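Local coordinates for L0028 (Mitochondria associated protein) (Escherichia coli, PDB 3GCG) that probably acts as a secreted bacterial effector of the WxxxE family that promotes guanine nucleotide exchange on a host Rho-family GTPase, at residues L60-Y63 against C64-N67; G95-S99 against I100-L104. One frame throughout, in Å; residues are numbered along the deposited sequence.

Contact 1 (L60-Y63 against C64-N67); sequences LDDY and CRSN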
ATOM      1  N   LEU B  60     -10.739 -13.179   3.533  1.00 20.86           N
ATOM      2  CA  LEU B  60     -10.535 -14.103   2.428  1.00 21.52           C
ATOM      3  C   LEU B  60      -9.122 -14.670   2.490  1.00 21.63           C
ATOM      4  O   LEU B  60      -8.922 -15.864   2.272  1.00 20.54           O
ATOM      5  CB  LEU B  60     -10.765 -13.396   1.089  1.00 19.39           C
ATOM      6  CG  LEU B  60     -12.239 -13.244   0.707  1.00 19.93           C
ATOM      7  CD1 LEU B  60     -12.390 -12.322  -0.492  1.00 18.46           C
ATOM      8  CD2 LEU B  60     -12.801 -14.621   0.406  1.00 18.17           C
ATOM      9  N   ASP B  61      -8.147 -13.809   2.785  1.00 21.79           N
ATOM     10  CA  ASP B  61      -6.755 -14.236   2.886  1.00 23.00           C
ATOM     11  C   ASP B  61      -6.613 -15.308   3.967  1.00 23.56           C
ATOM     12  O   ASP B  61      -5.960 -16.330   3.759  1.00 19.40           O
ATOM     13  CB  ASP B  61      -5.829 -13.061   3.248  1.00 23.60           C
ATOM     14  CG  ASP B  61      -5.574 -12.109   2.075  1.00 23.74           C
ATOM     15  OD1 ASP B  61      -5.519 -12.558   0.911  1.00 25.00           O
ATOM     16  OD2 ASP B  61      -5.398 -10.902   2.328  1.00 23.53           O
ATOM     17  N   ASP B  62      -7.221 -15.059   5.126  1.00 24.58           N
ATOM     18  CA  ASP B  62      -7.149 -16.004   6.230  1.00 25.95           C
ATOM     19  C   ASP B  62      -7.792 -17.324   5.868  1.00 27.32           C
ATOM     20  O   ASP B  62      -7.304 -18.387   6.250  1.00 28.64           O
ATOM     21  CB  ASP B  62      -7.808 -15.426   7.479  1.00 25.16           C
ATOM     22  CG  ASP B  62      -6.974 -14.335   8.118  1.00 26.08           C
ATOM     23  OD1 ASP B  62      -5.738 -14.341   7.929  1.00 27.60           O
ATOM     24  OD2 ASP B  62      -7.546 -13.479   8.824  1.00 29.22           O
ATOM     25  N   TYR B  63      -8.888 -17.256   5.121  1.00 28.28           N
ATOM     26  CA  TYR B  63      -9.586 -18.459   4.699  1.00 29.17           C
ATOM     27  C   TYR B  63      -8.731 -19.288   3.748  1.00 29.58           C
ATOM     28  O   TYR B  63      -8.581 -20.492   3.935  1.00 30.72           O
ATOM     29  CB  TYR B  63     -10.895 -18.107   3.996  1.00 28.18           C
ATOM     30  CG  TYR B  63     -11.616 -19.326   3.475  1.00 30.27           C
ATOM     31  CD1 TYR B  63     -12.366 -20.134   4.332  1.00 30.10           C
ATOM     32  CD2 TYR B  63     -11.499 -19.709   2.136  1.00 29.43           C
ATOM     33  CE1 TYR B  63     -12.979 -21.290   3.872  1.00 30.09           C
ATOM     34  CE2 TYR B  63     -12.107 -20.862   1.665  1.00 29.50           C
ATOM     35  CZ  TYR B  63     -12.844 -21.651   2.539  1.00 30.74           C
ATOM     36  OH  TYR B  63     -13.443 -22.805   2.078  1.00 32.56           O
ATOM     37  N   CYS B  64      -8.177 -18.646   2.724  1.00 30.43           N
ATOM     38  CA  CYS B  64      -7.353 -19.352   1.747  1.00 32.16           C
ATOM     39  C   CYS B  64      -6.070 -19.908   2.349  1.00 32.68           C
ATOM     40  O   CYS B  64      -5.620 -20.986   1.972  1.00 33.91           O
ATOM     41  CB  CYS B  64      -7.010 -18.438   0.561  1.00 33.48           C
ATOM     42  SG  CYS B  64      -8.405 -18.067  -0.547  1.00 34.39           S
ATOM     43  N   ARG B  65      -5.482 -19.174   3.284  1.00 33.78           N
ATOM     44  CA  ARG B  65      -4.252 -19.606   3.933  1.00 35.08           C
ATOM     45  C   ARG B  65      -4.418 -20.948   4.647  1.00 36.64           C
ATOM     46  O   ARG B  65      -3.759 -21.934   4.307  1.00 37.55           O
ATOM     47  CB  ARG B  65      -3.799 -18.543   4.940  1.00 35.55           C
ATOM     48  CG  ARG B  65      -2.539 -18.905   5.708  1.00 36.34           C
ATOM     49  CD  ARG B  65      -2.057 -17.738   6.559  1.00 37.66           C
ATOM     50  NE  ARG B  65      -1.721 -16.573   5.742  1.00 36.19           N
ATOM     51  CZ  ARG B  65      -2.398 -15.427   5.749  1.00 36.15           C
ATOM     52  NH1 ARG B  65      -3.459 -15.279   6.537  1.00 33.80           N
ATOM     53  NH2 ARG B  65      -2.017 -14.428   4.962  1.00 34.11           N
ATOM     54  N   SER B  66      -5.302 -20.983   5.636  1.00 37.33           N
ATOM     55  CA  SER B  66      -5.537 -22.199   6.402  1.00 40.21           C
ATOM     56  C   SER B  66      -6.055 -23.382   5.576  1.00 41.67           C
ATOM     57  O   SER B  66      -5.790 -24.536   5.912  1.00 41.67           O
ATOM     58  CB  SER B  66      -6.513 -21.906   7.540  1.00 40.33           C
ATOM     59  OG  SER B  66      -7.765 -21.485   7.030  1.00 42.65           O
ATOM     60  N   ASN B  67      -6.780 -23.101   4.495  1.00 43.02           N
ATOM     61  CA  ASN B  67      -7.341 -24.162   3.656  1.00 44.03           C
ATOM     62  C   ASN B  67      -6.520 -24.470   2.409  1.00 44.45           C
ATOM     63  O   ASN B  67      -6.759 -25.475   1.737  1.00 44.51           O
ATOM     64  CB  ASN B  67      -8.763 -23.793   3.230  1.00 44.68           C
ATOM     65  CG  ASN B  67      -9.671 -23.535   4.410  1.00 47.74           C
ATOM     66  OD1 ASN B  67      -9.922 -24.427   5.221  1.00 50.94           O
ATOM     67  ND2 ASN B  67     -10.171 -22.310   4.518  1.00 48.26           N
TER

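Contact 2 (G95-S99 against I100-L104); sequences GAQSS and IGHFL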
ATOM      1  N   GLY B  95      -9.640  -3.108  -2.200  1.00 18.46           N
ATOM      2  CA  GLY B  95      -9.398  -2.445  -0.922  1.00 18.94           C
ATOM      3  C   GLY B  95      -8.428  -3.224  -0.053  1.00 19.23           C
ATOM      4  O   GLY B  95      -8.593  -4.436   0.134  1.00 20.87           O
ATOM      5  N   ALA B  96      -7.418  -2.549   0.488  1.00 19.51           N
ATOM      6  CA  ALA B  96      -6.441  -3.238   1.323  1.00 19.27           C
ATOM      7  C   ALA B  96      -5.597  -2.359   2.246  1.00 18.02           C
ATOM      8  O   ALA B  96      -4.905  -2.876   3.117  1.00 17.28           O
ATOM      9  CB  ALA B  96      -5.522  -4.068   0.440  1.00 20.71           C
ATOM     10  N   GLN B  97      -5.637  -1.044   2.049  1.00 18.52           N
ATOM     11  CA  GLN B  97      -4.856  -0.118   2.872  1.00 16.93           C
ATOM     12  C   GLN B  97      -5.728   1.031   3.364  1.00 16.90           C
ATOM     13  O   GLN B  97      -6.207   1.856   2.583  1.00 16.15           O
ATOM     14  CB  GLN B  97      -3.671   0.453   2.080  1.00 16.51           C
ATOM     15  CG  GLN B  97      -2.664  -0.581   1.547  1.00 12.96           C
ATOM     16  CD  GLN B  97      -1.875  -1.257   2.650  1.00 12.44           C
ATOM     17  OE1 GLN B  97      -1.374  -0.598   3.557  1.00 11.90           O
ATOM     18  NE2 GLN B  97      -1.746  -2.577   2.570  1.00 12.97           N
ATOM     19  N   SER B  98      -5.917   1.071   4.673  1.00 17.34           N
ATOM     20  CA  SER B  98      -6.730   2.078   5.342  1.00 17.48           C
ATOM     21  C   SER B  98      -5.896   3.330   5.610  1.00 15.56           C
ATOM     22  O   SER B  98      -4.773   3.235   6.077  1.00 15.87           O
ATOM     23  CB  SER B  98      -7.246   1.492   6.664  1.00 16.02           C
ATOM     24  OG  SER B  98      -7.667   2.497   7.567  1.00 19.62           O
ATOM     25  N   SER B  99      -6.440   4.505   5.326  1.00 14.22           N
ATOM     26  CA  SER B  99      -5.673   5.715   5.575  1.00 15.11           C
ATOM     27  C   SER B  99      -5.605   5.978   7.074  1.00 14.63           C
ATOM     28  O   SER B  99      -4.808   6.790   7.527  1.00 15.81           O
ATOM     29  CB  SER B  99      -6.287   6.916   4.847  1.00 15.60           C
ATOM     30  OG  SER B  99      -7.513   7.318   5.429  1.00 12.82           O
ATOM     31  N   ILE B 100      -6.441   5.285   7.846  1.00 15.87           N
ATOM     32  CA  ILE B 100      -6.435   5.447   9.298  1.00 17.93           C
ATOM     33  C   ILE B 100      -5.170   4.798   9.850  1.00 17.57           C
ATOM     34  O   ILE B 100      -4.489   5.365  10.699  1.00 20.20           O
ATOM     35  CB  ILE B 100      -7.657   4.763   9.974  1.00 17.69           C
ATOM     36  CG1 ILE B 100      -8.954   5.471   9.587  1.00 17.88           C
ATOM     37  CG2 ILE B 100      -7.501   4.797  11.486  1.00 19.69           C
ATOM     38  CD1 ILE B 100     -10.189   4.755  10.085  1.00 18.65           C
ATOM     39  N   GLY B 101      -4.871   3.596   9.370  1.00 17.75           N
ATOM     40  CA  GLY B 101      -3.685   2.896   9.827  1.00 16.40           C
ATOM     41  C   GLY B 101      -2.437   3.629   9.376  1.00 15.87           C
ATOM     42  O   GLY B 101      -1.442   3.686  10.091  1.00 15.08           O
ATOM     43  N   HIS B 102      -2.482   4.194   8.178  1.00 16.08           N
ATOM     44  CA  HIS B 102      -1.327   4.913   7.677  1.00 16.60           C
ATOM     45  C   HIS B 102      -1.160   6.227   8.411  1.00 16.02           C
ATOM     46  O   HIS B 102      -0.041   6.668   8.656  1.00 17.25           O
ATOM     47  CB  HIS B 102      -1.451   5.126   6.174  1.00 17.07           C
ATOM     48  CG  HIS B 102      -1.140   3.898   5.380  1.00 21.03           C
ATOM     49  ND1 HIS B 102       0.073   3.244   5.473  1.00 19.10           N
ATOM     50  CD2 HIS B 102      -1.879   3.195   4.492  1.00 20.90           C
ATOM     51  CE1 HIS B 102       0.065   2.194   4.674  1.00 20.40           C
ATOM     52  NE2 HIS B 102      -1.108   2.141   4.067  1.00 19.18           N
ATOM     53  N   PHE B 103      -2.272   6.847   8.780  1.00 15.12           N
ATOM     54  CA  PHE B 103      -2.198   8.094   9.521  1.00 16.96           C
ATOM     55  C   PHE B 103      -1.482   7.844  10.855  1.00 15.48           C
ATOM     56  O   PHE B 103      -0.564   8.575  11.219  1.00 15.06           O
ATOM     57  CB  PHE B 103      -3.598   8.638   9.782  1.00 17.71           C
ATOM     58  CG  PHE B 103      -3.642   9.688  10.839  1.00 18.60           C
ATOM     59  CD1 PHE B 103      -3.103  10.947  10.610  1.00 19.48           C
ATOM     60  CD2 PHE B 103      -4.203   9.414  12.081  1.00 20.46           C
ATOM     61  CE1 PHE B 103      -3.119  11.923  11.603  1.00 18.46           C
ATOM     62  CE2 PHE B 103      -4.226  10.384  13.087  1.00 18.86           C
ATOM     63  CZ  PHE B 103      -3.682  11.638  12.845  1.00 20.43           C
ATOM     64  N   LEU B 104      -1.894   6.800  11.574  1.00 14.72           N
ATOM     65  CA  LEU B 104      -1.284   6.479  12.869  1.00 15.85           C
ATOM     66  C   LEU B 104       0.229   6.278  12.780  1.00 18.11           C
ATOM     67  O   LEU B 104       0.976   6.693  13.670  1.00 17.16           O
ATOM     68  CB  LEU B 104      -1.918   5.218  13.462  1.00 16.06           C
ATOM     69  CG  LEU B 104      -3.415   5.257  13.793  1.00 15.82           C
ATOM     70  CD1 LEU B 104      -3.913   3.858  14.179  1.00 11.46           C
ATOM     71  CD2 LEU B 104      -3.655   6.266  14.919  1.00 15.13           C
TER

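Contact 1 (L60-Y63 against C64-N67)
Asp62 with Arg65 and Tyr63 with Asn67 are local, one-turn contacts in the last two turns of helix 41-67, near the outside of the fold. The first is a salt bridge, with OD1 of Asp62 2.8 Å from NH1 of Arg65; the hydrogen bond within it is weak, since the N-H...O angle is 115°. The two side chains run alongside each other, and the oxygen meets the guanidinium at its edge. Arg65 reaches back because its chain, extended at first, folds at chi3 (-61°). This i to i+3 pairing stands on a regular alpha-helical backbone, as the i to i+4 bonds demonstrate: Cys64 N to O of Leu60 measures 2.9 Å at a nearly straight 169°, and Arg65 N to O of Asp61 is also 2.9 Å. Asp62 O accepts from OG of Ser66 at 3.2 Å, in the carbonyl plane, and receives a weak bond from Ser66 N. At the C-terminal end, Asn67 N donates to Tyr63 O (3.2 Å), while the amide ND2 of Asn67 sits over one face of the Tyr63 ring, 3.1 Å from CE1; the still shorter approach of that ND2 to Tyr63 O is doubtful in detail. Leu60 packs on helix 73-87, Tyr63 on Ile163, and the carboxylate of Asp61 is hydrogen-bonded by the chain of another protein.

Contact 2 (G95-S99 against I100-L104)
Gln97 meets His102, five residues on, through the end of its side chain: the chain bends at chi2 (-68°), bringing OE1 2.8 Å from NE2 of the imidazole. OE1 lies at the ring edge, near its plane, yet the N-H...O angle of 130° makes the bond weak. The same amide gives its NE2 to the backbone of the partner protein's chain. Next, Ser98 is the N-cap of helix 99-105. With OG anti to the backbone N (chi1 161°), it accepts from Ile100 N at 3.1 Å and also touches CB of Ile100 at 3.3 Å, while Ser98 O takes the first i to i+4 bond, from His102 N, at 3.3 Å. Ser99 O follows by accepting from Phe103 N at 2.8 Å. The hydroxyls of Ser98 and Ser99 bond to OE1 and OE2 of Glu47 respectively, and Ser99 OG also to NE1 of Trp43; Trp43 and Glu47 are the tryptophan and glutamate of the WxxxE motif, so the motif grips the start of this helix. Replacing His102 with an alanine would probably leave Gln97 OE1 without its mate and the amide freer to turn away from the partner chain. The chemistry thus implies a second-shell arrangement: His102 gives a weak bond to one end of an amide whose other end is bonded to the partner protein, and so may help to orient it, consistent with a loop positioned for GTPase binding in exchange factors of this family.

How the contacts relate
From the N terminus, helix 41-67 first carries the WxxxE residues and then ends in contact 1, which closes no loop but joins its successive final turns. The chain continues through helix 73-87 into the loop where contact 2 joins 95-99 to the start of helix 99-105. The contacts therefore run in series, neither nested nor crossed, with centres about 22 Å apart and nearest atoms about 7 Å apart. Helix 41-67 links them indirectly: its far end packs against helices 73-87 and 152-166, whereas its earlier turns hold the segment of contact 2. Both contacts also meet the chain of the other protein.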